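Local coordinates for teichoic acid biosynthesis protein F (Staphylococcus epidermidis, PDB 3L7I) that is a teichoic acid biosynthesis protein whose region here has a GT-B-type glycosyltransferase-like fold, at residues K351-Y365 against Y383-V397. Residues are numbered along the deposited sequence; the frame is centred on the assembly and turned at random.
Sequences KPKTIVFESFGGKNY and YRYIWSFKNPDKNVV
Strands 354-358 and 384-389 are the two parallel strands of a right-handed beta-alpha-beta crossover in a Rossmann-like sheet of the GT-B type. T354 to F357 pair in order with R384 to W387. I355 bonds through both its backbone N and O: N donates to R384 O and O accepts from I386 N, each at 3.0 Å. On the face bearing T354 and R384, the CD1 of I386 lies over the centre of the R384 guanidinium, whose outer nitrogens form salt bridges with E402 and E417. On the other face, W387 is sandwiched. F357 CB stands over its six-membered ring, 3.4 Å from the centroid, while the edge of Y365 meets the opposite face, planes at 68°. Y365 has CG anti to the backbone N (chi1 169°), which carries its ring out to the indole. Near the strands' C-terminal ends, S388 OG donates to E358 OE1 at 2.8 Å, from above the carboxylate plane; R406 also holds this oxygen in a salt bridge. Beyond them, K390 N donates to G362 O, 2.8 Å. A water accepts from S359 N, within bonding distance of N364 O and S388 O. Helix 367-379 packs on Y365 and Y385, helix 409-417 on V356 and I386, and strand 418-423 pairs with the far edge of 354-358.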
loop_
_atom_site.group_PDB
_atom_site.type_symbol
_atom_site.label_atom_id
_atom_site.label_comp_id
_atom_site.label_asym_id
_atom_site.label_seq_id
_atom_site.Cartn_x
_atom_site.Cartn_y
_atom_site.Cartn_z
ATOM N N LYS A 351 -31.895 13.079 -4.521
ATOM C CA LYS A 351 -32.838 14.172 -4.649
ATOM C C LYS A 351 -34.177 13.615 -5.139
ATOM O O LYS A 351 -34.266 13.171 -6.280
ATOM C CB LYS A 351 -32.307 15.173 -5.667
ATOM C CG LYS A 351 -30.920 15.727 -5.372
ATOM C CD LYS A 351 -30.364 16.398 -6.615
ATOM C CE LYS A 351 -29.469 17.578 -6.300
ATOM N NZ LYS A 351 -28.913 18.129 -7.580
ATOM N N PRO A 352 -35.226 13.638 -4.288
ATOM C CA PRO A 352 -36.523 13.066 -4.685
ATOM C C PRO A 352 -37.058 13.507 -6.056
ATOM O O PRO A 352 -37.742 12.711 -6.669
ATOM C CB PRO A 352 -37.459 13.510 -3.560
ATOM C CG PRO A 352 -36.574 13.589 -2.371
ATOM C CD PRO A 352 -35.238 14.088 -2.883
ATOM N N LYS A 353 -36.765 14.705 -6.550
ATOM C CA LYS A 353 -37.345 15.083 -7.840
ATOM C C LYS A 353 -36.482 14.828 -9.085
ATOM O O LYS A 353 -36.739 15.404 -10.146
ATOM C CB LYS A 353 -37.883 16.509 -7.822
ATOM C CG LYS A 353 -36.947 17.537 -7.256
ATOM C CD LYS A 353 -37.570 18.939 -7.362
ATOM C CE LYS A 353 -38.898 19.041 -6.625
ATOM N NZ LYS A 353 -39.412 20.445 -6.639
ATOM N N THR A 354 -35.491 13.945 -8.962
ATOM C CA THR A 354 -34.644 13.552 -10.089
ATOM C C THR A 354 -35.052 12.173 -10.613
ATOM O O THR A 354 -35.186 11.230 -9.840
ATOM C CB THR A 354 -33.117 13.511 -9.705
ATOM O OG1 THR A 354 -32.596 14.841 -9.558
ATOM C CG2 THR A 354 -32.301 12.785 -10.770
ATOM N N ILE A 355 -35.216 12.053 -11.927
ATOM C CA ILE A 355 -35.547 10.774 -12.553
ATOM C C ILE A 355 -34.595 10.454 -13.731
ATOM O O ILE A 355 -34.346 11.320 -14.573
ATOM C CB ILE A 355 -37.006 10.822 -13.044
ATOM C CG1 ILE A 355 -37.905 11.359 -11.934
ATOM C CG2 ILE A 355 -37.500 9.454 -13.548
ATOM C CD1 ILE A 355 -39.241 11.844 -12.455
ATOM N N VAL A 356 -34.048 9.236 -13.782
ATOM C CA VAL A 356 -33.243 8.805 -14.944
ATOM C C VAL A 356 -33.986 7.877 -15.882
ATOM O O VAL A 356 -34.716 6.997 -15.434
ATOM C CB VAL A 356 -31.948 8.039 -14.568
ATOM C CG1 VAL A 356 -30.730 8.661 -15.210
ATOM C CG2 VAL A 356 -31.789 7.881 -13.063
ATOM N N PHE A 357 -33.747 8.045 -17.181
ATOM C CA PHE A 357 -34.319 7.184 -18.214
ATOM C C PHE A 357 -33.221 6.590 -19.066
ATOM O O PHE A 357 -32.214 7.245 -19.336
ATOM C CB PHE A 357 -35.256 7.979 -19.120
ATOM C CG PHE A 357 -36.454 8.501 -18.416
ATOM C CD1 PHE A 357 -37.705 7.986 -18.676
ATOM C CD2 PHE A 357 -36.327 9.488 -17.463
ATOM C CE1 PHE A 357 -38.819 8.465 -18.004
ATOM C CE2 PHE A 357 -37.428 9.968 -16.790
ATOM C CZ PHE A 357 -38.679 9.460 -17.062
ATOM N N GLU A 358 -33.410 5.351 -19.499
ATOM C CA GLU A 358 -32.480 4.766 -20.434
ATOM C C GLU A 358 -33.213 3.668 -21.143
ATOM O O GLU A 358 -33.845 2.838 -20.516
ATOM C CB GLU A 358 -31.294 4.209 -19.677
ATOM C CG GLU A 358 -30.095 3.828 -20.501
ATOM C CD GLU A 358 -29.068 3.062 -19.651
ATOM O OE1 GLU A 358 -27.837 3.364 -19.708
ATOM O OE2 GLU A 358 -29.512 2.156 -18.888
ATOM N N SER A 359 -33.178 3.677 -22.461
ATOM C CA SER A 359 -33.699 2.528 -23.181
ATOM C C SER A 359 -32.610 1.792 -23.925
ATOM O O SER A 359 -31.646 2.386 -24.403
ATOM C CB SER A 359 -34.837 2.882 -24.120
ATOM O OG SER A 359 -34.430 3.813 -25.085
ATOM N N PHE A 360 -32.780 0.474 -23.972
ATOM C CA PHE A 360 -31.786 -0.449 -24.507
ATOM C C PHE A 360 -30.324 -0.160 -24.142
ATOM O O PHE A 360 -29.449 -0.134 -24.993
ATOM C CB PHE A 360 -32.013 -0.592 -25.988
ATOM C CG PHE A 360 -33.400 -1.034 -26.302
ATOM C CD1 PHE A 360 -33.839 -2.289 -25.884
ATOM C CD2 PHE A 360 -34.284 -0.192 -26.977
ATOM C CE1 PHE A 360 -35.113 -2.719 -26.161
ATOM C CE2 PHE A 360 -35.581 -0.606 -27.264
ATOM C CZ PHE A 360 -36.002 -1.874 -26.861
ATOM N N GLY A 361 -30.087 0.049 -22.856
ATOM C CA GLY A 361 -28.745 0.276 -22.377
ATOM C C GLY A 361 -28.134 1.493 -23.034
ATOM O O GLY A 361 -26.920 1.554 -23.257
ATOM N N GLY A 362 -28.983 2.462 -23.363
ATOM C CA GLY A 362 -28.499 3.759 -23.782
ATOM C C GLY A 362 -28.184 3.860 -25.258
ATOM O O GLY A 362 -27.406 4.720 -25.665
ATOM N N LYS A 363 -28.785 3.002 -26.074
ATOM C CA LYS A 363 -28.503 3.108 -27.479
ATOM C C LYS A 363 -29.389 4.158 -28.077
ATOM O O LYS A 363 -29.106 4.672 -29.135
ATOM C CB LYS A 363 -28.680 1.773 -28.197
ATOM C CG LYS A 363 -29.966 1.632 -29.009
ATOM C CD LYS A 363 -29.851 0.547 -30.097
ATOM C CE LYS A 363 -31.214 0.247 -30.744
ATOM N NZ LYS A 363 -31.108 -0.853 -31.798
ATOM N N ASN A 364 -30.445 4.512 -27.372
ATOM C CA ASN A 364 -31.564 5.174 -28.006
ATOM C C ASN A 364 -32.309 6.094 -27.121
ATOM O O ASN A 364 -32.293 5.955 -25.905
ATOM C CB ASN A 364 -32.588 4.126 -28.399
ATOM C CG ASN A 364 -32.468 3.737 -29.813
ATOM O OD1 ASN A 364 -31.591 4.241 -30.523
ATOM N ND2 ASN A 364 -33.339 2.846 -30.263
ATOM N N TYR A 365 -33.015 7.016 -27.750
ATOM C CA TYR A 365 -34.144 7.643 -27.106
ATOM C C TYR A 365 -35.355 6.981 -27.734
ATOM O O TYR A 365 -35.694 7.274 -28.870
ATOM C CB TYR A 365 -34.145 9.144 -27.353
ATOM C CG TYR A 365 -35.429 9.800 -26.927
ATOM C CD1 TYR A 365 -35.744 9.953 -25.576
ATOM C CD2 TYR A 365 -36.347 10.246 -27.877
ATOM C CE1 TYR A 365 -36.937 10.539 -25.182
ATOM C CE2 TYR A 365 -37.540 10.828 -27.501
ATOM C CZ TYR A 365 -37.833 10.978 -26.152
ATOM O OH TYR A 365 -39.023 11.584 -25.790
ATOM N N TYR A 383 -39.769 18.541 -12.763
ATOM C CA TYR A 383 -38.815 17.612 -12.168
ATOM C C TYR A 383 -37.492 17.642 -12.940
ATOM O O TYR A 383 -37.459 18.078 -14.098
ATOM C CB TYR A 383 -39.370 16.194 -12.176
ATOM C CG TYR A 383 -40.487 15.927 -11.202
ATOM C CD1 TYR A 383 -41.555 15.136 -11.572
ATOM C CD2 TYR A 383 -40.469 16.444 -9.916
ATOM C CE1 TYR A 383 -42.581 14.858 -10.697
ATOM C CE2 TYR A 383 -41.496 16.171 -9.025
ATOM C CZ TYR A 383 -42.555 15.375 -9.429
ATOM O OH TYR A 383 -43.602 15.078 -8.584
ATOM N N ARG A 384 -36.408 17.190 -12.311
ATOM C CA ARG A 384 -35.146 17.074 -13.028
ATOM C C ARG A 384 -35.136 15.772 -13.848
ATOM O O ARG A 384 -35.005 14.675 -13.294
ATOM C CB ARG A 384 -33.940 17.151 -12.079
ATOM C CG ARG A 384 -32.590 17.197 -12.816
ATOM C CD ARG A 384 -31.467 17.845 -11.998
ATOM N NE ARG A 384 -30.602 16.883 -11.304
ATOM C CZ ARG A 384 -29.381 16.530 -11.717
ATOM N NH1 ARG A 384 -28.864 17.051 -12.832
ATOM N NH2 ARG A 384 -28.675 15.650 -11.016
ATOM N N TYR A 385 -35.302 15.891 -15.166
ATOM C CA TYR A 385 -35.226 14.731 -16.048
ATOM C C TYR A 385 -33.831 14.538 -16.652
ATOM O O TYR A 385 -33.233 15.476 -17.209
ATOM C CB TYR A 385 -36.290 14.816 -17.128
ATOM C CG TYR A 385 -37.691 14.795 -16.565
ATOM C CD1 TYR A 385 -38.329 13.595 -16.275
ATOM C CD2 TYR A 385 -38.372 15.974 -16.312
ATOM C CE1 TYR A 385 -39.613 13.569 -15.753
ATOM C CE2 TYR A 385 -39.658 15.964 -15.796
ATOM C CZ TYR A 385 -40.277 14.760 -15.514
ATOM O OH TYR A 385 -41.558 14.753 -14.994
ATOM N N ILE A 386 -33.315 13.313 -16.520
ATOM C CA ILE A 386 -32.008 12.962 -17.054
ATOM C C ILE A 386 -32.116 11.745 -17.969
ATOM O O ILE A 386 -32.750 10.754 -17.612
ATOM C CB ILE A 386 -31.033 12.676 -15.917
ATOM C CG1 ILE A 386 -30.914 13.912 -15.028
ATOM C CG2 ILE A 386 -29.667 12.336 -16.462
ATOM C CD1 ILE A 386 -30.297 13.663 -13.660
ATOM N N TRP A 387 -31.520 11.821 -19.160
ATOM C CA TRP A 387 -31.391 10.649 -20.048
ATOM C C TRP A 387 -29.934 10.159 -20.183
ATOM O O TRP A 387 -28.996 10.950 -20.319
ATOM C CB TRP A 387 -31.985 10.937 -21.428
ATOM C CG TRP A 387 -33.457 10.615 -21.525
ATOM C CD1 TRP A 387 -34.513 11.397 -21.115
ATOM C CD2 TRP A 387 -34.032 9.428 -22.065
ATOM N NE1 TRP A 387 -35.705 10.759 -21.363
ATOM C CE2 TRP A 387 -35.437 9.548 -21.940
ATOM C CE3 TRP A 387 -33.502 8.282 -22.651
ATOM C CZ2 TRP A 387 -36.306 8.557 -22.367
ATOM C CZ3 TRP A 387 -34.366 7.305 -23.080
ATOM C CH2 TRP A 387 -35.754 7.445 -22.935
ATOM N N SER A 388 -29.738 8.847 -20.149
ATOM C CA SER A 388 -28.402 8.282 -20.264
ATOM C C SER A 388 -28.248 7.625 -21.624
ATOM O O SER A 388 -29.122 6.880 -22.022
ATOM C CB SER A 388 -28.204 7.272 -19.145
ATOM O OG SER A 388 -27.431 6.169 -19.571
ATOM N N PHE A 389 -27.158 7.914 -22.337
ATOM C CA PHE A 389 -26.888 7.367 -23.688
ATOM C C PHE A 389 -25.439 6.899 -23.803
ATOM O O PHE A 389 -24.611 7.274 -22.983
ATOM C CB PHE A 389 -27.130 8.429 -24.783
ATOM C CG PHE A 389 -28.517 8.995 -24.778
ATOM C CD1 PHE A 389 -29.555 8.322 -25.387
ATOM C CD2 PHE A 389 -28.785 10.190 -24.141
ATOM C CE1 PHE A 389 -30.827 8.822 -25.373
ATOM C CE2 PHE A 389 -30.062 10.692 -24.121
ATOM C CZ PHE A 389 -31.089 9.999 -24.749
ATOM N N LYS A 390 -25.116 6.099 -24.816
ATOM C CA LYS A 390 -23.724 5.763 -25.053
ATOM C C LYS A 390 -23.076 6.952 -25.693
ATOM O O LYS A 390 -21.947 7.295 -25.386
ATOM C CB LYS A 390 -23.576 4.563 -25.974
ATOM C CG LYS A 390 -24.232 3.322 -25.462
ATOM C CD LYS A 390 -23.737 2.123 -26.241
ATOM C CE LYS A 390 -24.854 1.090 -26.464
ATOM N NZ LYS A 390 -24.658 0.293 -27.747
ATOM N N ASN A 391 -23.813 7.589 -26.589
ATOM C CA ASN A 391 -23.311 8.740 -27.328
ATOM C C ASN A 391 -24.329 9.863 -27.386
ATOM O O ASN A 391 -25.028 10.009 -28.370
ATOM C CB ASN A 391 -22.913 8.312 -28.737
ATOM C CG ASN A 391 -21.757 7.326 -28.733
ATOM O OD1 ASN A 391 -20.658 7.641 -28.248
ATOM N ND2 ASN A 391 -21.994 6.124 -29.270
ATOM N N PRO A 392 -24.407 10.661 -26.316
ATOM C CA PRO A 392 -25.421 11.704 -26.139
ATOM C C PRO A 392 -25.495 12.737 -27.260
ATOM O O PRO A 392 -26.579 13.267 -27.483
ATOM C CB PRO A 392 -25.004 12.368 -24.835
ATOM C CG PRO A 392 -24.322 11.286 -24.083
ATOM C CD PRO A 392 -23.557 10.523 -25.119
ATOM N N ASP A 393 -24.395 13.001 -27.956
ATOM C CA ASP A 393 -24.398 14.029 -28.995
ATOM C C ASP A 393 -25.051 13.537 -30.292
ATOM O O ASP A 393 -25.284 14.316 -31.206
ATOM C CB ASP A 393 -22.977 14.565 -29.253
ATOM C CG ASP A 393 -22.340 15.225 -27.999
ATOM O OD1 ASP A 393 -23.002 16.074 -27.350
ATOM O OD2 ASP A 393 -21.168 14.906 -27.667
ATOM N N LYS A 394 -25.348 12.242 -30.360
ATOM C CA LYS A 394 -26.010 11.641 -31.523
ATOM C C LYS A 394 -27.437 11.260 -31.191
ATOM O O LYS A 394 -28.071 10.514 -31.919
ATOM C CB LYS A 394 -25.273 10.385 -31.998
ATOM C CG LYS A 394 -24.101 10.637 -32.929
ATOM C CD LYS A 394 -23.266 9.377 -33.070
ATOM C CE LYS A 394 -21.865 9.665 -33.606
ATOM N NZ LYS A 394 -20.879 8.614 -33.138
ATOM N N ASN A 395 -27.935 11.761 -30.076
ATOM C CA ASN A 395 -29.309 11.513 -29.695
ATOM C C ASN A 395 -30.062 12.804 -29.461
ATOM O O ASN A 395 -29.530 13.750 -28.879
ATOM C CB ASN A 395 -29.363 10.635 -28.462
ATOM C CG ASN A 395 -29.244 9.186 -28.804
ATOM O OD1 ASN A 395 -30.166 8.594 -29.385
ATOM N ND2 ASN A 395 -28.108 8.593 -28.468
ATOM N N VAL A 396 -31.298 12.844 -29.930
ATOM C CA VAL A 396 -32.096 14.055 -29.866
ATOM C C VAL A 396 -33.256 13.843 -28.920
ATOM O O VAL A 396 -34.197 13.115 -29.245
ATOM C CB VAL A 396 -32.664 14.408 -31.250
ATOM C CG1 VAL A 396 -33.597 15.575 -31.142
ATOM C CG2 VAL A 396 -31.540 14.699 -32.222
ATOM N N VAL A 397 -33.195 14.478 -27.757
ATOM C CA VAL A 397 -34.270 14.355 -26.773
ATOM C C VAL A 397 -35.114 15.630 -26.701
ATOM O O VAL A 397 -34.563 16.717 -26.498
ATOM C CB VAL A 397 -33.692 14.120 -25.378
ATOM C CG1 VAL A 397 -34.811 13.909 -24.360
ATOM C CG2 VAL A 397 -32.702 12.966 -25.395
HETATM O O HOH W 1 -31.270 5.580 -23.364
#